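PDB 3E49: 3-keto-5-aminohexanoate cleavage enzyme from Burkholderia xenovorans LB400, which probably catalyses the zinc-dependent cleavage of beta-keto acids such as 3-keto-5-aminohexanoate, in a reaction classed as a transfer. Local coordinates for residues R57-P61 with A132-E136; A102-P107 with T161-T167; I241-S245 with K279-V283. One frame throughout, in Å; residues are numbered along the deposited sequence.

Contact 1. Residues R57-P61 with A132-E136; sequences RDGRP and AHGWE
Trp135 lays its indole across the bend Asp58-Pro61, and this is the tight part of the contact. Its NE1 donates to Asp58 O at 2.7 Å; the acceptor lies close to the indole plane, while NE1 itself stands 46° above the carbonyl plane. The CA of Arg60 sits over the six-membered ring, 3.7 Å from its centroid, as a CH-pi contact, and CB of the same residue covers that face too. Glu136 CG covers the opposite face, and Pro61 CD reaches Trp135 CZ3 at 3.7 Å, so the indole is packed on both sides and fixed in rotation at its nitrogen. Held this way, helix 134-141 rests on the loop that follows strand 48-54 of the TIM barrel and turns back into strand 61-62; the side chain of Pro61 is about 6 Å from that of the zinc ligand His52. An Asx turn shapes the bend, Arg60 N donating almost straight to Asp58 OD1 (3.0 Å, 171°). With CG between the backbone N and carbonyl carbon (chi1 61°), Asp58 presents OD1 to the backbone and OD2 to the guanidinium. Toward solvent the packing thins. There the exposed Arg60 bends at chi3, sends NE and NH2 to Asp58 OD2 as a salt bridge, and passes one guanidinium face over Trp135 CB. His133 adds a lighter touch, one ring face resting on Asp58 CB (3.8 Å to the centroid), while its backbone N donates to Glu136 OE2 at 3.0 Å, a carboxylate also held by Ser22 and Thr20.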
ATOM      1  N   ARG A  57      40.628  -4.844  23.646  1.00 43.18           N
ATOM      2  CA  ARG A  57      40.824  -4.622  25.063  1.00 44.74           C
ATOM      3  C   ARG A  57      39.516  -4.305  25.731  1.00 44.71           C
ATOM      4  O   ARG A  57      39.275  -4.731  26.857  1.00 46.29           O
ATOM      5  CB  ARG A  57      41.779  -3.458  25.293  1.00 46.17           C
ATOM      6  CG  ARG A  57      43.146  -3.713  24.757  1.00 51.97           C
ATOM      7  CD  ARG A  57      43.990  -2.492  24.849  1.00 60.20           C
ATOM      8  NE  ARG A  57      43.545  -1.430  23.955  1.00 63.77           N
ATOM      9  CZ  ARG A  57      44.139  -0.246  23.863  1.00 66.29           C
ATOM     10  NH1 ARG A  57      45.191   0.024  24.619  1.00 69.94           N
ATOM     11  NH2 ARG A  57      43.680   0.678  23.028  1.00 64.74           N
ATOM     12  N   ASP A  58      38.673  -3.540  25.049  1.00 43.36           N
ATOM     13  CA  ASP A  58      37.416  -3.109  25.643  1.00 41.30           C
ATOM     14  C   ASP A  58      36.172  -3.253  24.753  1.00 39.21           C
ATOM     15  O   ASP A  58      35.081  -2.804  25.133  1.00 38.51           O
ATOM     16  CB  ASP A  58      37.573  -1.652  26.079  1.00 40.25           C
ATOM     17  CG  ASP A  58      37.875  -0.734  24.926  1.00 43.07           C
ATOM     18  OD1 ASP A  58      37.855  -1.182  23.765  1.00 40.11           O
ATOM     19  OD2 ASP A  58      38.125   0.447  25.178  1.00 44.82           O
ATOM     20  N   GLY A  59      36.357  -3.828  23.575  1.00 37.82           N
ATOM     21  CA  GLY A  59      35.285  -4.019  22.601  1.00 37.37           C
ATOM     22  C   GLY A  59      34.788  -2.779  21.867  1.00 36.31           C
ATOM     23  O   GLY A  59      33.822  -2.868  21.110  1.00 35.95           O
ATOM     24  N   ARG A  60      35.439  -1.629  22.024  1.00 34.35           N
ATOM     25  CA  ARG A  60      34.955  -0.442  21.365  1.00 34.53           C
ATOM     26  C   ARG A  60      35.121  -0.522  19.838  1.00 34.78           C
ATOM     27  O   ARG A  60      36.041  -1.173  19.350  1.00 32.36           O
ATOM     28  CB  ARG A  60      35.610   0.821  21.916  1.00 34.10           C
ATOM     29  CG  ARG A  60      36.913   1.265  21.276  1.00 40.41           C
ATOM     30  CD  ARG A  60      37.263   2.696  21.776  1.00 39.02           C
ATOM     31  NE  ARG A  60      37.488   2.670  23.221  1.00 46.13           N
ATOM     32  CZ  ARG A  60      37.309   3.695  24.055  1.00 46.50           C
ATOM     33  NH1 ARG A  60      36.859   4.872  23.623  1.00 47.50           N
ATOM     34  NH2 ARG A  60      37.549   3.514  25.351  1.00 48.93           N
ATOM     35  N   PRO A  61      34.195   0.080  19.086  1.00 33.46           N
ATOM     36  CA  PRO A  61      34.348   0.093  17.656  1.00 33.59           C
ATOM     37  C   PRO A  61      35.643   0.774  17.227  1.00 34.03           C
ATOM     38  O   PRO A  61      36.064   1.790  17.834  1.00 33.58           O
ATOM     39  CB  PRO A  61      33.159   0.949  17.196  1.00 33.55           C
ATOM     40  CG  PRO A  61      32.144   0.736  18.196  1.00 32.77           C
ATOM     41  CD  PRO A  61      32.923   0.692  19.491  1.00 34.20           C
ATOM     42  N   ALA A 132      30.709  -2.836  31.807  1.00 40.79           N
ATOM     43  CA  ALA A 132      32.078  -3.156  32.162  1.00 40.93           C
ATOM     44  C   ALA A 132      33.045  -2.042  31.820  1.00 41.44           C
ATOM     45  O   ALA A 132      34.043  -1.870  32.508  1.00 42.66           O
ATOM     46  CB  ALA A 132      32.529  -4.411  31.450  1.00 39.60           C
ATOM     47  N   HIS A 133      32.796  -1.313  30.742  1.00 39.47           N
ATOM     48  CA  HIS A 133      33.714  -0.264  30.331  1.00 39.35           C
ATOM     49  C   HIS A 133      32.988   1.026  30.226  1.00 38.35           C
ATOM     50  O   HIS A 133      31.838   1.062  29.831  1.00 38.93           O
ATOM     51  CB  HIS A 133      34.347  -0.603  28.984  1.00 40.50           C
ATOM     52  CG  HIS A 133      34.937  -1.969  28.936  1.00 43.59           C
ATOM     53  ND1 HIS A 133      36.266  -2.215  29.203  1.00 48.41           N
ATOM     54  CD2 HIS A 133      34.376  -3.172  28.662  1.00 48.22           C
ATOM     55  CE1 HIS A 133      36.497  -3.513  29.096  1.00 46.77           C
ATOM     56  NE2 HIS A 133      35.369  -4.116  28.768  1.00 48.43           N
ATOM     57  N   GLY A 134      33.676   2.106  30.543  1.00 36.86           N
ATOM     58  CA  GLY A 134      33.070   3.407  30.505  1.00 37.60           C
ATOM     59  C   GLY A 134      32.582   3.854  29.150  1.00 37.56           C
ATOM     60  O   GLY A 134      31.582   4.587  29.061  1.00 39.94           O
ATOM     61  N   TRP A 135      33.259   3.405  28.087  1.00 35.19           N
ATOM     62  CA  TRP A 135      32.913   3.879  26.763  1.00 32.91           C
ATOM     63  C   TRP A 135      31.497   3.459  26.368  1.00 31.20           C
ATOM     64  O   TRP A 135      30.848   4.146  25.608  1.00 30.28           O
ATOM     65  CB  TRP A 135      33.937   3.388  25.708  1.00 32.50           C
ATOM     66  CG  TRP A 135      33.861   1.935  25.393  1.00 32.95           C
ATOM     67  CD1 TRP A 135      34.604   0.938  25.923  1.00 32.66           C
ATOM     68  CD2 TRP A 135      32.965   1.318  24.466  1.00 32.19           C
ATOM     69  NE1 TRP A 135      34.224  -0.265  25.404  1.00 34.61           N
ATOM     70  CE2 TRP A 135      33.211  -0.059  24.510  1.00 30.05           C
ATOM     71  CE3 TRP A 135      31.966   1.808  23.609  1.00 32.19           C
ATOM     72  CZ2 TRP A 135      32.511  -0.962  23.735  1.00 33.84           C
ATOM     73  CZ3 TRP A 135      31.261   0.901  22.824  1.00 32.50           C
ATOM     74  CH2 TRP A 135      31.530  -0.458  22.903  1.00 30.47           C
ATOM     75  N   GLU A 136      31.026   2.356  26.933  1.00 31.96           N
ATOM     76  CA  GLU A 136      29.732   1.763  26.533  1.00 31.59           C
ATOM     77  C   GLU A 136      28.537   2.682  26.808  1.00 32.70           C
ATOM     78  O   GLU A 136      27.712   2.924  25.916  1.00 30.33           O
ATOM     79  CB  GLU A 136      29.537   0.413  27.220  1.00 30.57           C
ATOM     80  CG  GLU A 136      30.601  -0.642  26.884  1.00 28.58           C
ATOM     81  CD  GLU A 136      30.314  -1.972  27.545  1.00 33.29           C
ATOM     82  OE1 GLU A 136      29.439  -2.732  27.051  1.00 36.42           O
ATOM     83  OE2 GLU A 136      30.979  -2.303  28.564  1.00 37.00           O
TER

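Contact 2. Residues A102-P107 with T161-T167; sequences ATHYMP and TCGGNGT
Two neighbouring outer helices of the TIM barrel, 95-105 and 152-163, meet here at their C-terminal ends, where the chain turns into strands 109-113 and 168-173. The helix flanks touch through small side chains: Ala102 CB lies 3.8 Å from Cys162 SG, and the methyl CG2 of Thr103 comes within 3.5 Å of CG2 of Thr161. Both threonines keep their hydroxyls for their own helices, Thr103 OG1 toward Leu99 O and Thr161 OG1 toward Phe157 O, which leaves methyl groups to face each other. Beyond the helices, Met106 (selenomethionine) takes positive phi, and its chain, extended beyond CG, crosses the amide of Asn165 at about a right angle; its CG is 3.7 Å from Asn165 CG, and its CE is nearest Asn165 OD1. That asparagine stands in the type I turn Gly163-Gly166. Next, Thr167 OG1 donates to Pro107 O over 2.7 Å, in the carbonyl plane; with OG1 beside the backbone N (chi1 -65°), the hydroxyl is turned to that carbonyl. Between the two helix ends sits a water that accepts from Asn165 ND2 at 2.9 Å and donates to Ala102 O at 2.9 Å and to Thr167 OG1 at 3.0 Å. Lys304 NZ, from farther along the chain, bonds to both Met106 O and Asn165 O and so joins the two chain exits once more. The directions of these bonds form a chain from the Asn165 amide through water and hydroxyl to the Pro107 carbonyl; both water protons and the threonine proton are used, which is consistent with a set orientation for the water and joins the helix ends by directed polar bonds as well as by packing.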
ATOM      1  N   ALA A 102      38.034  -0.277   3.805  1.00 34.38           N
ATOM      2  CA  ALA A 102      37.546  -0.598   2.478  1.00 33.90           C
ATOM      3  C   ALA A 102      38.561  -0.195   1.422  1.00 36.04           C
ATOM      4  O   ALA A 102      38.847  -0.962   0.489  1.00 33.54           O
ATOM      5  CB  ALA A 102      36.222   0.129   2.236  1.00 33.91           C
ATOM      6  N   THR A 103      39.100   1.021   1.576  1.00 38.14           N
ATOM      7  CA  THR A 103      40.070   1.548   0.602  1.00 40.39           C
ATOM      8  C   THR A 103      41.376   0.767   0.661  1.00 38.85           C
ATOM      9  O   THR A 103      41.995   0.551  -0.373  1.00 41.05           O
ATOM     10  CB  THR A 103      40.282   3.087   0.728  1.00 40.48           C
ATOM     11  OG1 THR A 103      40.541   3.428   2.080  1.00 48.31           O
ATOM     12  CG2 THR A 103      39.028   3.849   0.324  1.00 44.24           C
ATOM     13  N   HIS A 104      41.762   0.288   1.846  1.00 37.70           N
ATOM     14  CA  HIS A 104      42.979  -0.502   1.978  1.00 36.16           C
ATOM     15  C   HIS A 104      42.828  -1.961   1.560  1.00 35.50           C
ATOM     16  O   HIS A 104      43.671  -2.512   0.820  1.00 35.03           O
ATOM     17  CB  HIS A 104      43.514  -0.477   3.410  1.00 35.74           C
ATOM     18  CG  HIS A 104      44.697  -1.375   3.605  1.00 37.94           C
ATOM     19  ND1 HIS A 104      45.992  -0.963   3.362  1.00 37.59           N
ATOM     20  CD2 HIS A 104      44.778  -2.678   3.956  1.00 38.54           C
ATOM     21  CE1 HIS A 104      46.817  -1.971   3.587  1.00 38.87           C
ATOM     22  NE2 HIS A 104      46.106  -3.024   3.947  1.00 40.03           N
ATOM     23  N   TYR A 105      41.781  -2.606   2.066  1.00 33.01           N
ATOM     24  CA  TYR A 105      41.573  -4.027   1.819  1.00 32.67           C
ATOM     25  C   TYR A 105      40.924  -4.362   0.479  1.00 30.17           C
ATOM     26  O   TYR A 105      41.064  -5.489  -0.003  1.00 32.30           O
ATOM     27  CB  TYR A 105      40.826  -4.666   2.997  1.00 33.45           C
ATOM     28  CG  TYR A 105      41.663  -4.723   4.295  1.00 32.84           C
ATOM     29  CD1 TYR A 105      42.777  -5.541   4.377  1.00 37.45           C
ATOM     30  CD2 TYR A 105      41.299  -4.002   5.428  1.00 35.23           C
ATOM     31  CE1 TYR A 105      43.542  -5.614   5.521  1.00 35.10           C
ATOM     32  CE2 TYR A 105      42.056  -4.074   6.586  1.00 37.19           C
ATOM     33  CZ  TYR A 105      43.179  -4.885   6.621  1.00 36.03           C
ATOM     34  OH  TYR A 105      43.937  -4.968   7.754  1.00 36.05           O
HETATM   35  N   MSE A 106      40.263  -3.370  -0.112  1.00 28.36           N
HETATM   36  CA  MSE A 106      39.578  -3.512  -1.383  1.00 30.68           C
HETATM   37  C   MSE A 106      38.727  -4.763  -1.445  1.00 29.88           C
HETATM   38  O   MSE A 106      38.907  -5.619  -2.317  1.00 32.07           O
HETATM   39  CB  MSE A 106      40.610  -3.504  -2.507  1.00 29.34           C
HETATM   40  CG  MSE A 106      41.399  -2.222  -2.489  1.00 31.25           C
HETATM   41 SE   MSE A 106      42.827  -2.233  -3.832  0.75 35.86          SE
HETATM   42  CE  MSE A 106      43.665  -0.651  -3.294  1.00 32.31           C
ATOM     43  N   PRO A 107      37.760  -4.876  -0.526  1.00 29.45           N
ATOM     44  CA  PRO A 107      36.908  -6.064  -0.476  1.00 27.82           C
ATOM     45  C   PRO A 107      35.959  -6.156  -1.682  1.00 24.27           C
ATOM     46  O   PRO A 107      35.809  -5.212  -2.401  1.00 25.95           O
ATOM     47  CB  PRO A 107      36.133  -5.852   0.842  1.00 29.56           C
ATOM     48  CG  PRO A 107      36.047  -4.413   0.975  1.00 28.46           C
ATOM     49  CD  PRO A 107      37.345  -3.870   0.462  1.00 29.68           C
ATOM     50  N   THR A 161      35.665   6.200  -5.079  1.00 35.84           N
ATOM     51  CA  THR A 161      36.881   5.636  -4.499  1.00 36.93           C
ATOM     52  C   THR A 161      36.875   4.120  -4.410  1.00 36.53           C
ATOM     53  O   THR A 161      37.714   3.434  -5.033  1.00 35.22           O
ATOM     54  CB  THR A 161      37.146   6.298  -3.132  1.00 36.35           C
ATOM     55  OG1 THR A 161      37.269   7.708  -3.360  1.00 36.88           O
ATOM     56  CG2 THR A 161      38.418   5.800  -2.524  1.00 36.34           C
ATOM     57  N   CYS A 162      35.916   3.586  -3.670  1.00 35.33           N
ATOM     58  CA  CYS A 162      35.807   2.136  -3.517  1.00 36.19           C
ATOM     59  C   CYS A 162      35.410   1.495  -4.839  1.00 34.06           C
ATOM     60  O   CYS A 162      35.926   0.454  -5.196  1.00 33.42           O
ATOM     61  CB  CYS A 162      34.825   1.782  -2.392  1.00 36.34           C
ATOM     62  SG  CYS A 162      35.400   2.328  -0.796  1.00 43.13           S
ATOM     63  N   GLY A 163      34.524   2.144  -5.575  1.00 33.72           N
ATOM     64  CA  GLY A 163      34.096   1.636  -6.876  1.00 36.16           C
ATOM     65  C   GLY A 163      35.280   1.396  -7.786  1.00 36.47           C
ATOM     66  O   GLY A 163      35.364   0.360  -8.457  1.00 35.64           O
ATOM     67  N   GLY A 164      36.213   2.354  -7.772  1.00 35.87           N
ATOM     68  CA  GLY A 164      37.440   2.248  -8.539  1.00 35.09           C
ATOM     69  C   GLY A 164      38.279   1.039  -8.198  1.00 35.50           C
ATOM     70  O   GLY A 164      39.100   0.606  -9.008  1.00 37.05           O
ATOM     71  N   ASN A 165      38.109   0.460  -7.014  1.00 33.22           N
ATOM     72  CA  ASN A 165      38.888  -0.706  -6.648  1.00 33.00           C
ATOM     73  C   ASN A 165      38.126  -1.988  -6.940  1.00 32.02           C
ATOM     74  O   ASN A 165      38.512  -3.023  -6.434  1.00 33.99           O
ATOM     75  CB  ASN A 165      39.227  -0.699  -5.152  1.00 33.82           C
ATOM     76  CG  ASN A 165      40.082   0.477  -4.728  1.00 37.23           C
ATOM     77  OD1 ASN A 165      40.977   0.892  -5.449  1.00 34.83           O
ATOM     78  ND2 ASN A 165      39.807   1.021  -3.529  1.00 34.80           N
ATOM     79  N   GLY A 166      37.045  -1.928  -7.731  1.00 32.48           N
ATOM     80  CA  GLY A 166      36.209  -3.108  -8.016  1.00 31.86           C
ATOM     81  C   GLY A 166      35.254  -3.520  -6.882  1.00 32.35           C
ATOM     82  O   GLY A 166      34.537  -4.523  -6.984  1.00 32.88           O
ATOM     83  N   THR A 167      35.245  -2.739  -5.802  1.00 31.55           N
ATOM     84  CA  THR A 167      34.393  -3.015  -4.651  1.00 30.79           C
ATOM     85  C   THR A 167      32.973  -2.627  -4.998  1.00 29.06           C
ATOM     86  O   THR A 167      32.755  -1.575  -5.587  1.00 29.09           O
ATOM     87  CB  THR A 167      34.849  -2.213  -3.427  1.00 31.27           C
ATOM     88  OG1 THR A 167      36.156  -2.654  -3.020  1.00 30.66           O
ATOM     89  CG2 THR A 167      33.826  -2.364  -2.256  1.00 29.86           C
TER
HETATM   90  O   HOH W   1      37.710  -0.265  -2.063  1.00 32.03           O

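Contact 3. Residues I241-S245 with K279-V283; sequences IPLAS and KIRQV
This is buried helix-on-helix packing on the outer layer of the barrel, where helix 240-248, between strands 229-235 and 253-256, lies against helix 273-286, which follows the second of these strands. The short segments cross at -36° and approach to 10.1 Å between axes. Ile280 carries the contact. Its CG1 is anti to the backbone N (chi1 -161°), which points CG1 at the other helix, and chi2 of 61° sets CD1 among three residues: Ala244 CB at 3.6 Å, Ile241 CG2 at 4.0 Å and Ser245 OG at 3.8 Å. Ile241 and Ile280 slide past each other in opposite directions; Ile241 CD1 lies beside N and CB of Ile280, 4.1 Å from each, and farther on meets Lys279 CB. One turn on, Val283 sets both methyls against the hydroxyl of Ser245, each 3.5 Å from OG. That hydroxyl is already engaged: it donates to Ile241 O at 2.8 Å, from above the carbonyl plane, on an oxygen that also receives Ser245 N, so it can lie against methyl groups without a partner on the other helix. At the edge, Lys279 NZ donates to Gln282 OE1 (3.0 Å) and is also bonded to Glu285 O of the second subunit. Gly286 and Leu287 of that subunit pack on Ile241 and Ser245, while inward Ala244 and Ile280 touch Val254 and Val256 of strand 253-256. Neighbouring helices that run in the same general direction, inclined to each other and resting on a shared strand, are typical of the beta-alpha repeats of a TIM barrel.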
ATOM      1  N   ILE A 241      13.861 -12.090  12.463  1.00 22.99           N
ATOM      2  CA  ILE A 241      13.324 -13.251  11.757  1.00 22.28           C
ATOM      3  C   ILE A 241      11.977 -12.985  11.078  1.00 21.15           C
ATOM      4  O   ILE A 241      11.784 -13.351   9.931  1.00 19.88           O
ATOM      5  CB  ILE A 241      13.286 -14.549  12.638  1.00 22.51           C
ATOM      6  CG1 ILE A 241      14.663 -14.823  13.232  1.00 23.85           C
ATOM      7  CG2 ILE A 241      12.710 -15.741  11.787  1.00 21.40           C
ATOM      8  CD1 ILE A 241      15.789 -15.194  12.157  1.00 20.88           C
ATOM      9  N   PRO A 242      11.010 -12.365  11.771  1.00 18.97           N
ATOM     10  CA  PRO A 242       9.766 -12.111  11.057  1.00 19.23           C
ATOM     11  C   PRO A 242       9.884 -11.318   9.769  1.00 18.64           C
ATOM     12  O   PRO A 242       9.253 -11.646   8.758  1.00 19.60           O
ATOM     13  CB  PRO A 242       8.932 -11.286  12.089  1.00 16.86           C
ATOM     14  CG  PRO A 242       9.469 -11.716  13.421  1.00 20.04           C
ATOM     15  CD  PRO A 242      10.963 -11.959  13.177  1.00 19.28           C
ATOM     16  N   LEU A 243      10.650 -10.241   9.782  1.00 18.42           N
ATOM     17  CA  LEU A 243      10.780  -9.425   8.576  1.00 19.64           C
ATOM     18  C   LEU A 243      11.579 -10.175   7.506  1.00 18.16           C
ATOM     19  O   LEU A 243      11.230 -10.149   6.344  1.00 18.58           O
ATOM     20  CB  LEU A 243      11.376  -8.030   8.912  1.00 19.39           C
ATOM     21  CG  LEU A 243      10.457  -7.077   9.747  1.00 22.19           C
ATOM     22  CD1 LEU A 243      11.159  -5.717   9.962  1.00 18.39           C
ATOM     23  CD2 LEU A 243       9.110  -6.870   9.007  1.00 24.55           C
ATOM     24  N   ALA A 244      12.621 -10.885   7.906  1.00 19.76           N
ATOM     25  CA  ALA A 244      13.403 -11.665   6.929  1.00 19.33           C
ATOM     26  C   ALA A 244      12.489 -12.728   6.286  1.00 18.58           C
ATOM     27  O   ALA A 244      12.604 -13.030   5.109  1.00 21.21           O
ATOM     28  CB  ALA A 244      14.521 -12.361   7.634  1.00 19.43           C
ATOM     29  N   SER A 245      11.610 -13.300   7.093  1.00 18.86           N
ATOM     30  CA  SER A 245      10.657 -14.318   6.649  1.00 18.28           C
ATOM     31  C   SER A 245       9.708 -13.719   5.598  1.00 20.77           C
ATOM     32  O   SER A 245       9.466 -14.303   4.529  1.00 21.32           O
ATOM     33  CB  SER A 245       9.877 -14.847   7.848  1.00 18.47           C
ATOM     34  OG  SER A 245      10.704 -15.594   8.710  1.00 21.64           O
ATOM     35  N   LYS A 279      18.217 -20.486  12.231  1.00 25.64           N
ATOM     36  CA  LYS A 279      16.822 -20.143  12.474  1.00 25.63           C
ATOM     37  C   LYS A 279      16.152 -19.672  11.188  1.00 25.44           C
ATOM     38  O   LYS A 279      15.098 -20.164  10.836  1.00 25.98           O
ATOM     39  CB  LYS A 279      16.701 -19.098  13.582  1.00 25.27           C
ATOM     40  CG  LYS A 279      15.350 -19.044  14.296  1.00 31.45           C
ATOM     41  CD  LYS A 279      15.120 -20.358  15.046  1.00 39.44           C
ATOM     42  CE  LYS A 279      13.822 -20.395  15.811  1.00 40.13           C
ATOM     43  NZ  LYS A 279      13.399 -21.831  16.090  1.00 40.42           N
ATOM     44  N   ILE A 280      16.782 -18.773  10.446  1.00 25.40           N
ATOM     45  CA  ILE A 280      16.183 -18.296   9.194  1.00 22.41           C
ATOM     46  C   ILE A 280      16.151 -19.417   8.172  1.00 23.87           C
ATOM     47  O   ILE A 280      15.258 -19.479   7.337  1.00 25.02           O
ATOM     48  CB  ILE A 280      16.828 -16.992   8.643  1.00 21.46           C
ATOM     49  CG1 ILE A 280      15.860 -16.316   7.627  1.00 24.13           C
ATOM     50  CG2 ILE A 280      18.305 -17.246   8.052  1.00 20.13           C
ATOM     51  CD1 ILE A 280      14.442 -15.877   8.213  1.00 20.01           C
ATOM     52  N   ARG A 281      17.102 -20.337   8.258  1.00 23.17           N
ATOM     53  CA  ARG A 281      17.081 -21.463   7.376  1.00 23.51           C
ATOM     54  C   ARG A 281      15.891 -22.415   7.597  1.00 22.45           C
ATOM     55  O   ARG A 281      15.435 -23.039   6.657  1.00 22.08           O
ATOM     56  CB  ARG A 281      18.437 -22.183   7.368  1.00 24.62           C
ATOM     57  CG  ARG A 281      19.462 -21.409   6.617  1.00 28.39           C
ATOM     58  CD  ARG A 281      20.694 -22.254   6.519  1.00 31.11           C
ATOM     59  NE  ARG A 281      20.383 -23.526   5.881  1.00 30.29           N
ATOM     60  CZ  ARG A 281      21.078 -24.642   6.062  1.00 35.20           C
ATOM     61  NH1 ARG A 281      22.083 -24.686   6.906  1.00 35.75           N
ATOM     62  NH2 ARG A 281      20.715 -25.738   5.459  1.00 32.61           N
ATOM     63  N   GLN A 282      15.310 -22.436   8.795  1.00 22.09           N
ATOM     64  CA  GLN A 282      14.105 -23.233   9.055  1.00 24.02           C
ATOM     65  C   GLN A 282      12.957 -22.695   8.191  1.00 21.98           C
ATOM     66  O   GLN A 282      12.200 -23.459   7.587  1.00 20.78           O
ATOM     67  CB  GLN A 282      13.715 -23.122  10.541  1.00 23.81           C
ATOM     68  CG  GLN A 282      14.642 -23.886  11.488  1.00 31.07           C
ATOM     69  CD  GLN A 282      14.166 -23.917  12.954  1.00 34.20           C
ATOM     70  OE1 GLN A 282      13.393 -23.063  13.409  1.00 44.00           O
ATOM     71  NE2 GLN A 282      14.653 -24.905  13.702  1.00 47.93           N
ATOM     72  N   VAL A 283      12.850 -21.376   8.141  1.00 23.66           N
ATOM     73  CA  VAL A 283      11.876 -20.674   7.278  1.00 23.03           C
ATOM     74  C   VAL A 283      12.169 -20.908   5.806  1.00 24.35           C
ATOM     75  O   VAL A 283      11.292 -21.302   5.018  1.00 23.54           O
ATOM     76  CB  VAL A 283      11.817 -19.180   7.605  1.00 24.80           C
ATOM     77  CG1 VAL A 283      10.812 -18.452   6.647  1.00 20.64           C
ATOM     78  CG2 VAL A 283      11.441 -18.994   9.081  1.00 20.51           C
TER

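In the fold
From the N terminus, the chain leaves strand 48-54 through residues 57-61, the start of contact 1, and then reaches the end of helix 95-105, the start of contact 2. Contact 1 closes at 132-136, in the long excursion after strand 109-113, and contact 2 closes at 161-167, just before strand 168-173; their segments alternate, so the two spans cross along the chain, although the contacts do not touch. Contact 3 follows in series, a shorter span that contains strand 253-256. Contact 1 lies on the zinc-bearing side of the barrel, contact 2 where helices lead into strands, and contact 3, on the opposite side of the chain's centre from contact 2, beside the second subunit.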